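Local coordinates for protein 2-oxo-1,2-dihydroquinoline 8-monooxygenase, oxygenase component (Pseudomonas putida, PDB 1Z02) that serves as the oxygenase component of 2-oxoquinoline 8-monooxygenase, carrying a Rieske [2Fe-2S] cluster and a separate iron ion, and probably hydroxylates its substrate at carbon 8, at residues Trp38-His43 with Val296-Val301; Cys84-Val89 with Trp106-Thr111; Ala212-Phe217 with Ile395-Leu400; Gly300-Glu305 with Glu316-Ile321. One frame throughout, in Å; residues are numbered along the deposited sequence.

Contact 1 of 4, residues Trp38-His43 with Val296-Val301; sequences WGFINH and VVLPGV
Phe40 and His43 rest on Leu298 and Pro299, which lie in the turn of a beta hairpin linking strands 293-297 and 301-305. The peptide bond before Pro299 is cis, and Gly300 and Val301 stand opposite the single residue Val297, a classic beta bulge; the backbone bond from Val301 N to Val297 O is 2.8 Å.

The cross-segment packing is apolar. Leu298 crosses Phe40 at about a right angle and brings its CD2 branch to 3.9 Å from Phe40 CD1, while Pro299 O stands at the edge of the Phe40 ring, near its plane. With CG beside the backbone N (chi1 -71°), Phe40 turns its ring to this turn. Ala401 on helix 392-404 touches both Phe40 and Leu298.

Asn42 and His43 form a G1 beta bulge opposite Val152. The side-chain hydrogen bond within the contact is a weak one, from His43 ND1 to Ile41 O at 3.3 Å. Pro299 CA lies over one face of the imidazole. His43 and Pro299 run antiparallel alongside one another, with His43 CB and Pro299 CB 3.8 Å apart, and His43 NE2 lies 4.0 Å from Leu298 CB.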
# COMPACT_ATOMS: atom_id res chain seq x y z
N TRP A 38 1.62 -13.80 14.23
CA TRP A 38 0.78 -14.52 13.28
C TRP A 38 -0.22 -15.46 13.95
O TRP A 38 -1.04 -16.09 13.27
CB TRP A 38 1.64 -15.30 12.29
CG TRP A 38 2.32 -14.42 11.30
CD1 TRP A 38 3.46 -13.69 11.47
CD2 TRP A 38 1.86 -14.12 9.97
NE1 TRP A 38 3.75 -12.97 10.34
CE2 TRP A 38 2.78 -13.22 9.40
CE3 TRP A 38 0.76 -14.54 9.21
CZ2 TRP A 38 2.64 -12.72 8.10
CZ3 TRP A 38 0.61 -14.04 7.92
CH2 TRP A 38 1.55 -13.15 7.38
N GLY A 39 -0.14 -15.56 15.27
CA GLY A 39 -1.05 -16.41 16.02
C GLY A 39 -0.48 -17.73 16.52
O GLY A 39 0.61 -18.14 16.12
N PHE A 40 -1.23 -18.38 17.40
CA PHE A 40 -0.84 -19.67 17.95
C PHE A 40 -1.44 -20.74 17.04
O PHE A 40 -2.65 -20.78 16.85
CB PHE A 40 -1.37 -19.82 19.39
CG PHE A 40 -0.67 -18.93 20.39
CD1 PHE A 40 -1.40 -18.09 21.22
CD2 PHE A 40 0.72 -18.94 20.50
CE1 PHE A 40 -0.76 -17.27 22.14
CE2 PHE A 40 1.36 -18.12 21.44
CZ PHE A 40 0.62 -17.29 22.25
N ILE A 41 -0.59 -21.58 16.47
CA ILE A 41 -1.06 -22.61 15.57
C ILE A 41 -1.26 -23.92 16.33
O ILE A 41 -0.76 -24.07 17.45
CB ILE A 41 -0.07 -22.78 14.39
CG1 ILE A 41 -0.77 -23.49 13.23
CG2 ILE A 41 1.17 -23.53 14.84
CD1 ILE A 41 0.02 -23.45 11.93
N ASN A 42 -1.98 -24.86 15.72
CA ASN A 42 -2.29 -26.14 16.33
C ASN A 42 -3.32 -25.91 17.43
O ASN A 42 -3.18 -26.41 18.55
CB ASN A 42 -1.03 -26.79 16.92
CG ASN A 42 -0.00 -27.13 15.86
OD1 ASN A 42 1.20 -27.15 16.12
ND2 ASN A 42 -0.47 -27.40 14.65
N HIS A 43 -4.36 -25.15 17.09
CA HIS A 43 -5.46 -24.83 18.00
C HIS A 43 -6.77 -24.80 17.22
O HIS A 43 -6.77 -24.69 15.99
CB HIS A 43 -5.24 -23.45 18.66
CG HIS A 43 -4.36 -23.49 19.86
ND1 HIS A 43 -3.00 -23.27 19.80
CD2 HIS A 43 -4.64 -23.70 21.17
CE1 HIS A 43 -2.48 -23.34 21.02
NE2 HIS A 43 -3.46 -23.60 21.87
N VAL A 296 -10.68 -16.04 30.07
CA VAL A 296 -10.07 -16.21 28.76
C VAL A 296 -9.20 -17.47 28.72
O VAL A 296 -8.46 -17.76 29.66
CB VAL A 296 -9.23 -14.96 28.36
CG1 VAL A 296 -8.13 -14.73 29.38
CG2 VAL A 296 -8.66 -15.12 26.94
N VAL A 297 -9.32 -18.23 27.64
CA VAL A 297 -8.56 -19.46 27.47
C VAL A 297 -7.89 -19.48 26.10
O VAL A 297 -8.32 -18.79 25.17
CB VAL A 297 -9.48 -20.71 27.57
CG1 VAL A 297 -10.12 -20.78 28.95
CG2 VAL A 297 -10.56 -20.66 26.49
N LEU A 298 -6.83 -20.28 25.97
CA LEU A 298 -6.14 -20.40 24.69
C LEU A 298 -7.13 -21.02 23.69
O LEU A 298 -7.97 -21.82 24.08
CB LEU A 298 -4.91 -21.32 24.82
CG LEU A 298 -3.62 -20.68 25.37
CD1 LEU A 298 -2.61 -21.76 25.76
CD2 LEU A 298 -3.04 -19.77 24.31
N PRO A 299 -7.05 -20.64 22.40
CA PRO A 299 -6.09 -19.74 21.76
C PRO A 299 -6.37 -18.25 21.93
O PRO A 299 -5.70 -17.42 21.31
CB PRO A 299 -6.16 -20.16 20.30
CG PRO A 299 -7.60 -20.47 20.12
CD PRO A 299 -7.93 -21.26 21.39
N GLY A 300 -7.35 -17.93 22.76
CA GLY A 300 -7.73 -16.55 23.00
C GLY A 300 -9.23 -16.41 22.85
O GLY A 300 -9.72 -15.68 21.98
N VAL A 301 -9.96 -17.13 23.69
CA VAL A 301 -11.42 -17.12 23.65
C VAL A 301 -12.03 -16.53 24.91
O VAL A 301 -11.76 -16.99 26.02
CB VAL A 301 -11.99 -18.55 23.46
CG1 VAL A 301 -13.43 -18.48 23.01
CG2 VAL A 301 -11.15 -19.32 22.46

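Contact 2 of 4, residues Cys84-Val89 with Trp106-Thr111; sequences CLHRGV and WYHGFT. With FES (Fe2/s2 (inorganic) cluster), chain H.
Cys84 and His86 on one loop, His108 and Phe110 on the other, close round the [2Fe-2S] cluster of a Rieske centre, in which each loop supplies one cysteine and one histidine. His86 ND1 and His108 ND1 each bind FE1 at 2.4 Å; Cys84 SG binds FE2, and Cys105 completes that iron. The two imidazoles meet in an offset edge-to-face pair with planes at 79°, each presenting ND1 to the same iron.

Phe110 backs this arrangement. His86 CB sits over the centre of the phenyl face, 3.5 Å from the ring centroid, a CH-pi contact. Beyond it the imidazole runs nearly parallel to the phenyl (9°) but slid aside, with Phe110 CE1 3.6 Å from His86 CG; Arg87 CG covers the opposite imidazole face. Phe110 CB touches Cys84 SG, and Phe110 CD1 comes to 3.4 Å from S1. With an alanine at Phe110, the face under His86 would be lost, and its imidazole would probably be freer to tilt at the iron. His86 N donates a 3.5 Å bond to Cys84 SG. On the far side Val89 CG1 presses on Trp106 CZ2 at 3.4 Å.

The outer nitrogens leave the chain: in the second subunit, Asp391 takes His86 NE2 and Asp218 takes His108 NE2. Behind the cluster, Phe110 begins strand 110-113, the middle of a three-stranded antiparallel sheet, and leans on Leu119 and Ile122 of strand 119-122.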
# COMPACT_ATOMS: atom_id res chain seq x y z
N CYS A 84 -3.31 -25.10 -4.32
CA CYS A 84 -3.02 -26.21 -5.20
C CYS A 84 -1.52 -26.44 -5.22
O CYS A 84 -0.75 -25.48 -5.30
CB CYS A 84 -3.51 -25.90 -6.61
SG CYS A 84 -3.25 -27.27 -7.77
N LEU A 85 -1.11 -27.72 -5.15
CA LEU A 85 0.30 -28.13 -5.15
C LEU A 85 0.97 -27.86 -6.46
O LEU A 85 2.20 -27.75 -6.52
CB LEU A 85 0.46 -29.64 -4.98
CG LEU A 85 -0.40 -30.46 -4.06
CD1 LEU A 85 -0.02 -31.93 -4.12
CD2 LEU A 85 -0.23 -29.89 -2.72
N HIS A 86 0.19 -27.83 -7.53
CA HIS A 86 0.77 -27.60 -8.83
C HIS A 86 1.39 -26.22 -8.91
O HIS A 86 2.61 -26.09 -8.84
CB HIS A 86 -0.27 -27.74 -9.95
CG HIS A 86 0.34 -27.74 -11.32
ND1 HIS A 86 -0.34 -27.31 -12.44
CD2 HIS A 86 1.56 -28.12 -11.75
CE1 HIS A 86 0.45 -27.42 -13.49
NE2 HIS A 86 1.61 -27.91 -13.10
N ARG A 87 0.56 -25.19 -9.05
CA ARG A 87 1.07 -23.83 -9.16
C ARG A 87 0.49 -22.80 -8.19
O ARG A 87 0.40 -21.61 -8.50
CB ARG A 87 0.94 -23.36 -10.61
CG ARG A 87 1.63 -24.33 -11.57
CD ARG A 87 1.86 -23.75 -12.94
NE ARG A 87 2.79 -22.63 -12.90
CZ ARG A 87 3.37 -22.11 -13.97
NH1 ARG A 87 4.20 -21.08 -13.83
NH2 ARG A 87 3.14 -22.61 -15.17
N GLY A 88 0.11 -23.28 -7.00
CA GLY A 88 -0.35 -22.41 -5.92
C GLY A 88 -1.63 -21.61 -5.98
O GLY A 88 -1.81 -20.68 -5.19
N VAL A 89 -2.50 -21.97 -6.91
CA VAL A 89 -3.79 -21.32 -7.06
C VAL A 89 -4.68 -21.68 -5.88
O VAL A 89 -4.61 -22.79 -5.34
CB VAL A 89 -4.48 -21.78 -8.36
CG1 VAL A 89 -5.91 -21.34 -8.38
CG2 VAL A 89 -3.74 -21.23 -9.56
N TRP A 106 -9.37 -25.46 -10.29
CA TRP A 106 -9.99 -24.96 -11.51
C TRP A 106 -9.04 -24.59 -12.63
O TRP A 106 -9.48 -24.15 -13.70
CB TRP A 106 -10.88 -23.75 -11.19
CG TRP A 106 -10.20 -22.70 -10.35
CD1 TRP A 106 -10.08 -22.70 -9.00
CD2 TRP A 106 -9.58 -21.50 -10.82
NE1 TRP A 106 -9.42 -21.56 -8.58
CE2 TRP A 106 -9.10 -20.81 -9.68
CE3 TRP A 106 -9.38 -20.94 -12.09
CZ2 TRP A 106 -8.43 -19.58 -9.78
CZ3 TRP A 106 -8.71 -19.72 -12.18
CH2 TRP A 106 -8.25 -19.05 -11.03
N TYR A 107 -7.74 -24.74 -12.42
CA TYR A 107 -6.81 -24.40 -13.47
C TYR A 107 -6.50 -25.62 -14.34
O TYR A 107 -7.00 -25.72 -15.45
CB TYR A 107 -5.51 -23.81 -12.90
CG TYR A 107 -4.67 -23.08 -13.93
CD1 TYR A 107 -3.47 -22.48 -13.58
CD2 TYR A 107 -5.07 -23.00 -15.26
CE1 TYR A 107 -2.68 -21.83 -14.52
CE2 TYR A 107 -4.30 -22.36 -16.21
CZ TYR A 107 -3.11 -21.78 -15.84
OH TYR A 107 -2.33 -21.17 -16.80
N HIS A 108 -5.71 -26.56 -13.83
CA HIS A 108 -5.37 -27.75 -14.60
C HIS A 108 -6.03 -29.03 -14.10
O HIS A 108 -5.79 -30.11 -14.63
CB HIS A 108 -3.86 -27.96 -14.63
CG HIS A 108 -3.09 -26.81 -15.18
ND1 HIS A 108 -2.53 -25.83 -14.39
CD2 HIS A 108 -2.80 -26.46 -16.46
CE1 HIS A 108 -1.93 -24.94 -15.15
NE2 HIS A 108 -2.08 -25.30 -16.41
N GLY A 109 -6.84 -28.92 -13.05
CA GLY A 109 -7.53 -30.10 -12.57
C GLY A 109 -6.89 -31.01 -11.54
O GLY A 109 -7.34 -32.15 -11.39
N PHE A 110 -5.85 -30.54 -10.85
CA PHE A 110 -5.24 -31.35 -9.81
C PHE A 110 -6.42 -31.61 -8.88
O PHE A 110 -7.14 -30.68 -8.52
CB PHE A 110 -4.15 -30.57 -9.08
CG PHE A 110 -2.75 -30.83 -9.60
CD1 PHE A 110 -2.47 -30.76 -10.96
CD2 PHE A 110 -1.71 -31.13 -8.71
CE1 PHE A 110 -1.17 -30.99 -11.45
CE2 PHE A 110 -0.41 -31.36 -9.17
CZ PHE A 110 -0.13 -31.29 -10.54
N THR A 111 -6.64 -32.87 -8.53
CA THR A 111 -7.79 -33.21 -7.69
C THR A 111 -7.40 -33.85 -6.37
O THR A 111 -6.54 -34.74 -6.32
CB THR A 111 -8.74 -34.15 -8.46
OG1 THR A 111 -9.07 -33.56 -9.73
CG2 THR A 111 -10.01 -34.37 -7.68
FE1 FES H . -2.48 -26.37 -12.06
FE2 FES H . -3.89 -26.14 -9.83
S1 FES H . -3.97 -27.76 -11.27
S2 FES H . -2.47 -24.64 -10.61

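Contact 3 of 4, residues Ala212-Phe217 with Ile395-Leu400; sequences ACENGF and ITWRKL
Trp397 reaches from helix 392-404 to helix 209-216, and its indole can be followed outward from CB. Trp397 CB and CG both meet Phe217 CZ at 3.6 Å, and CD1 lies against the same carbon. The phenyl comes edge-on over an indole face, an offset edge-to-face pair with planes at 76°; Phe217 CG, set between its backbone N and carbonyl carbon (chi1 64°), points the edge this way. Trp397 NE1 bonds to Tyr33 OH, while CZ2 has Cys213 SG 4.0 Å away, an oblique sulfur-aromatic contact. At the tip, Trp397 CH2 packs 3.5 Å from Gly300 CA.

At the next residue of each helix, Glu214 and Arg398 form a buried salt bridge. The guanidinium grips side-on: Arg398 NE donates to Glu214 OE1 at 2.8 Å, tilted from the carboxylate plane, and NH1 donates to OE2 at 3.0 Å, almost straight and onto the syn lone pair. Arg398 NH2 bonds to Glu385, and Arg87 of the third subunit also reaches Glu214 OE2, so the carboxylate gathers two arginines.

The two helix segments cross at 129°, their axes 11.3 Å apart. Helix 209-216 leads into the iron-binding stretch at His221, and the phenyl of Phe217 is about 9 Å from the iron. A carboxylate at this junction meeting a neighbour's Rieske domain fits the trimeric Rieske oxygenases, where cluster and catalytic iron are paired across subunits.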
# COMPACT_ATOMS: atom_id res chain seq x y z
N ALA A 212 -6.43 -6.94 20.09
CA ALA A 212 -7.88 -7.04 20.12
C ALA A 212 -8.32 -7.95 21.27
O ALA A 212 -9.26 -7.63 22.00
CB ALA A 212 -8.39 -7.59 18.78
N CYS A 213 -7.66 -9.10 21.41
CA CYS A 213 -7.98 -10.07 22.46
C CYS A 213 -7.89 -9.47 23.86
O CYS A 213 -8.79 -9.66 24.68
CB CYS A 213 -7.05 -11.29 22.36
SG CYS A 213 -7.30 -12.56 23.66
N GLU A 214 -6.80 -8.75 24.14
CA GLU A 214 -6.62 -8.16 25.46
C GLU A 214 -7.69 -7.14 25.81
O GLU A 214 -8.08 -7.00 26.97
CB GLU A 214 -5.22 -7.55 25.58
CG GLU A 214 -4.14 -8.63 25.50
CD GLU A 214 -2.72 -8.13 25.68
OE1 GLU A 214 -1.79 -8.95 25.45
OE2 GLU A 214 -2.52 -6.95 26.04
N ASN A 215 -8.20 -6.44 24.80
CA ASN A 215 -9.25 -5.46 25.04
C ASN A 215 -10.52 -6.21 25.43
O ASN A 215 -11.27 -5.76 26.29
CB ASN A 215 -9.50 -4.63 23.78
CG ASN A 215 -10.93 -4.09 23.69
OD1 ASN A 215 -11.83 -4.77 23.19
ND2 ASN A 215 -11.14 -2.86 24.19
N GLY A 216 -10.72 -7.38 24.82
CA GLY A 216 -11.89 -8.19 25.09
C GLY A 216 -12.18 -8.46 26.55
O GLY A 216 -13.33 -8.40 26.97
N PHE A 217 -11.14 -8.75 27.34
CA PHE A 217 -11.34 -9.04 28.76
C PHE A 217 -10.76 -7.98 29.69
O PHE A 217 -10.50 -8.25 30.85
CB PHE A 217 -10.77 -10.43 29.11
CG PHE A 217 -9.28 -10.56 28.93
CD1 PHE A 217 -8.41 -10.27 29.98
CD2 PHE A 217 -8.76 -11.01 27.71
CE1 PHE A 217 -7.04 -10.43 29.83
CE2 PHE A 217 -7.39 -11.17 27.54
CZ PHE A 217 -6.52 -10.89 28.60
N ILE A 395 -1.27 -9.46 31.73
CA ILE A 395 0.04 -10.07 31.96
C ILE A 395 -0.12 -11.55 32.30
O ILE A 395 0.59 -12.40 31.76
CB ILE A 395 0.79 -9.34 33.10
CG1 ILE A 395 1.14 -7.91 32.65
CG2 ILE A 395 2.06 -10.11 33.48
CD1 ILE A 395 1.80 -7.06 33.71
N THR A 396 -1.07 -11.86 33.17
CA THR A 396 -1.31 -13.25 33.55
C THR A 396 -1.70 -14.06 32.33
O THR A 396 -1.33 -15.23 32.21
CB THR A 396 -2.42 -13.35 34.60
OG1 THR A 396 -2.04 -12.62 35.77
CG2 THR A 396 -2.66 -14.81 34.99
N TRP A 397 -2.47 -13.45 31.43
CA TRP A 397 -2.89 -14.14 30.21
C TRP A 397 -1.70 -14.36 29.29
O TRP A 397 -1.55 -15.45 28.73
CB TRP A 397 -4.00 -13.33 29.51
CG TRP A 397 -4.03 -13.45 28.01
CD1 TRP A 397 -3.68 -12.49 27.10
CD2 TRP A 397 -4.40 -14.61 27.24
NE1 TRP A 397 -3.81 -12.97 25.82
CE2 TRP A 397 -4.25 -14.27 25.88
CE3 TRP A 397 -4.85 -15.89 27.58
CZ2 TRP A 397 -4.53 -15.17 24.85
CZ3 TRP A 397 -5.12 -16.79 26.55
CH2 TRP A 397 -4.96 -16.42 25.20
N ARG A 398 -0.85 -13.35 29.14
CA ARG A 398 0.32 -13.48 28.28
C ARG A 398 1.23 -14.60 28.77
O ARG A 398 1.75 -15.38 27.97
CB ARG A 398 1.10 -12.17 28.21
CG ARG A 398 0.35 -11.03 27.53
CD ARG A 398 1.26 -9.85 27.36
NE ARG A 398 0.55 -8.64 26.97
CZ ARG A 398 1.10 -7.42 26.98
NH1 ARG A 398 0.40 -6.36 26.62
NH2 ARG A 398 2.36 -7.28 27.38
N LYS A 399 1.43 -14.68 30.08
CA LYS A 399 2.29 -15.71 30.64
C LYS A 399 1.75 -17.12 30.40
O LYS A 399 2.48 -18.00 29.97
CB LYS A 399 2.46 -15.50 32.14
CG LYS A 399 3.28 -14.29 32.52
CD LYS A 399 3.50 -14.27 34.02
CE LYS A 399 4.28 -13.04 34.45
NZ LYS A 399 4.58 -13.10 35.91
N LEU A 400 0.46 -17.33 30.68
CA LEU A 400 -0.12 -18.65 30.49
C LEU A 400 -0.17 -19.02 29.01
O LEU A 400 -0.02 -20.18 28.65
CB LEU A 400 -1.53 -18.70 31.12
CG LEU A 400 -2.75 -18.13 30.39
CD1 LEU A 400 -3.35 -19.16 29.45
CD2 LEU A 400 -3.78 -17.74 31.42

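Contact 4 of 4, residues Gly300-Glu305 with Glu316-Ile321; sequences GVLMVE and EWYVPI
Leu302 and Glu316 form an antiparallel hydrogen-bonded pair: Leu302 N donates to Glu316 O at 2.9 Å, and Glu316 N returns a 3.1 Å bond to Leu302 O. Their side chains lie alongside, with Leu302 CD2 3.4 Å from Glu316 OE1. On the other face Val301 and Trp317 run side by side. Val301 CG1 stands over the indole face, 3.6 Å from the centroid of the five-membered ring and 23° off its normal, a CH-pi contact.

Gly300 O meets the edge of the Tyr318 ring, in its plane, 3.4 Å from CD1. A water is shared by Gly300 O, to which it donates, and Tyr318 N, from which it accepts, filling in for a direct backbone bond.

These strands, 301-305 and 313-320, form a hairpin within the seven-stranded antiparallel sheet of the catalytic domain, a Bet v 1-like fold. Strand 325-335 flanks it, and Trp329 and Ile331 press on Trp317, as does Pro46 of strand 43-49. A leucine in place of Trp317 removes the flat face, and Val301 would probably lose its CH-pi partner while a gap opened toward Pro46.

Tyr318, its CG beside the backbone N (chi1 -42°), swings its ring back over the hairpin, where Tyr318 OH donates to the anti lone pair of Glu316 OE1 at 2.6 Å. Glu316 OE2 bonds to Tyr328 OH and Gln314 NE2, holding the carboxylate from both oxygens, with its side chain about 8 Å from the iron.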
# COMPACT_ATOMS: atom_id res chain seq x y z
N GLY A 300 -7.35 -17.93 22.76
CA GLY A 300 -7.73 -16.55 23.00
C GLY A 300 -9.23 -16.41 22.85
O GLY A 300 -9.72 -15.68 21.98
N VAL A 301 -9.96 -17.13 23.69
CA VAL A 301 -11.42 -17.12 23.65
C VAL A 301 -12.03 -16.53 24.91
O VAL A 301 -11.76 -16.99 26.02
CB VAL A 301 -11.99 -18.55 23.46
CG1 VAL A 301 -13.43 -18.48 23.01
CG2 VAL A 301 -11.15 -19.32 22.46
N LEU A 302 -12.85 -15.50 24.73
CA LEU A 302 -13.51 -14.81 25.84
C LEU A 302 -14.88 -15.37 26.18
O LEU A 302 -15.62 -15.81 25.30
CB LEU A 302 -13.65 -13.32 25.51
CG LEU A 302 -14.41 -12.48 26.54
CD1 LEU A 302 -13.50 -12.21 27.73
CD2 LEU A 302 -14.87 -11.17 25.91
N MET A 303 -15.19 -15.39 27.47
CA MET A 303 -16.49 -15.83 27.95
C MET A 303 -16.99 -14.79 28.93
O MET A 303 -16.28 -14.44 29.88
CB MET A 303 -16.43 -17.18 28.66
CG MET A 303 -17.72 -17.50 29.43
SD MET A 303 -17.96 -19.22 29.93
CE MET A 303 -16.72 -19.38 31.23
N VAL A 304 -18.19 -14.27 28.68
CA VAL A 304 -18.79 -13.28 29.56
C VAL A 304 -20.08 -13.89 30.10
O VAL A 304 -21.13 -13.78 29.46
CB VAL A 304 -19.13 -11.98 28.81
CG1 VAL A 304 -19.40 -10.88 29.82
CG2 VAL A 304 -18.00 -11.59 27.88
N GLU A 305 -19.99 -14.53 31.26
CA GLU A 305 -21.14 -15.16 31.90
C GLU A 305 -22.20 -14.13 32.28
O GLU A 305 -21.87 -13.00 32.65
CB GLU A 305 -20.70 -15.90 33.17
CG GLU A 305 -19.62 -16.93 32.93
CD GLU A 305 -19.04 -17.49 34.20
OE1 GLU A 305 -17.79 -17.49 34.34
OE2 GLU A 305 -19.82 -17.93 35.07
N GLU A 316 -16.31 -14.59 22.54
CA GLU A 316 -15.60 -13.87 21.50
C GLU A 316 -14.29 -14.56 21.13
O GLU A 316 -13.64 -15.21 21.95
CB GLU A 316 -15.28 -12.43 21.92
CG GLU A 316 -16.48 -11.61 22.34
CD GLU A 316 -16.14 -10.14 22.47
OE1 GLU A 316 -14.98 -9.82 22.81
OE2 GLU A 316 -17.05 -9.31 22.25
N TRP A 317 -13.93 -14.41 19.86
CA TRP A 317 -12.69 -14.95 19.32
C TRP A 317 -12.06 -13.78 18.57
O TRP A 317 -12.76 -12.87 18.14
CB TRP A 317 -12.98 -16.08 18.33
CG TRP A 317 -13.32 -17.40 18.96
CD1 TRP A 317 -12.45 -18.41 19.26
CD2 TRP A 317 -14.62 -17.87 19.34
NE1 TRP A 317 -13.12 -19.48 19.80
CE2 TRP A 317 -14.46 -19.17 19.86
CE3 TRP A 317 -15.91 -17.31 19.29
CZ2 TRP A 317 -15.54 -19.93 20.34
CZ3 TRP A 317 -16.98 -18.06 19.76
CH2 TRP A 317 -16.79 -19.36 20.28
N TYR A 318 -10.74 -13.81 18.45
CA TYR A 318 -9.98 -12.77 17.76
C TYR A 318 -9.02 -13.60 16.92
O TYR A 318 -7.81 -13.67 17.18
CB TYR A 318 -9.24 -11.90 18.78
CG TYR A 318 -10.10 -11.57 20.00
CD1 TYR A 318 -10.21 -12.46 21.06
CD2 TYR A 318 -10.85 -10.40 20.06
CE1 TYR A 318 -11.05 -12.21 22.14
CE2 TYR A 318 -11.70 -10.13 21.14
CZ TYR A 318 -11.79 -11.04 22.17
OH TYR A 318 -12.63 -10.81 23.24
N VAL A 319 -9.59 -14.26 15.92
CA VAL A 319 -8.85 -15.17 15.05
C VAL A 319 -7.86 -14.48 14.13
O VAL A 319 -8.22 -13.67 13.29
CB VAL A 319 -9.82 -16.01 14.19
CG1 VAL A 319 -9.03 -17.08 13.44
CG2 VAL A 319 -10.91 -16.63 15.09
N PRO A 320 -6.57 -14.80 14.29
CA PRO A 320 -5.57 -14.17 13.43
C PRO A 320 -5.74 -14.59 11.98
O PRO A 320 -6.00 -15.76 11.69
CB PRO A 320 -4.24 -14.63 14.03
CG PRO A 320 -4.57 -15.90 14.72
CD PRO A 320 -5.94 -15.68 15.30
N ILE A 321 -5.64 -13.61 11.08
CA ILE A 321 -5.76 -13.87 9.65
C ILE A 321 -4.34 -13.78 9.11
O ILE A 321 -3.83 -14.72 8.48
CB ILE A 321 -6.65 -12.82 8.98
CG1 ILE A 321 -8.08 -12.94 9.51
CG2 ILE A 321 -6.63 -13.01 7.46
CD1 ILE A 321 -9.01 -11.87 9.03
O HOH W 1 -9.55 -16.27 19.21

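Overall arrangement
All four contacts are buried. Contacts 1, 3 and 4 form one block near the centre of the chain: contacts 1 and 4 share Gly300 and Val301 on neighbouring strands of one sheet, and in contact 3 Gly216 and Phe217 pack on Tyr318 and Leu302 while Trp397 of helix 392-404 packs on Gly300 and Val296. Contact 2 stands apart, its centre about 31 to 40 Å from the centres of the others, in the Rieske domain. Chemistry follows place: contact 1 is apolar packing at a hairpin turn, contact 4 backbone pairing in the sheet, contact 3 a salt bridge beside aromatics, and contact 2 metal coordination. Arg87 and Glu214 link contacts 2 and 3 across the trimer.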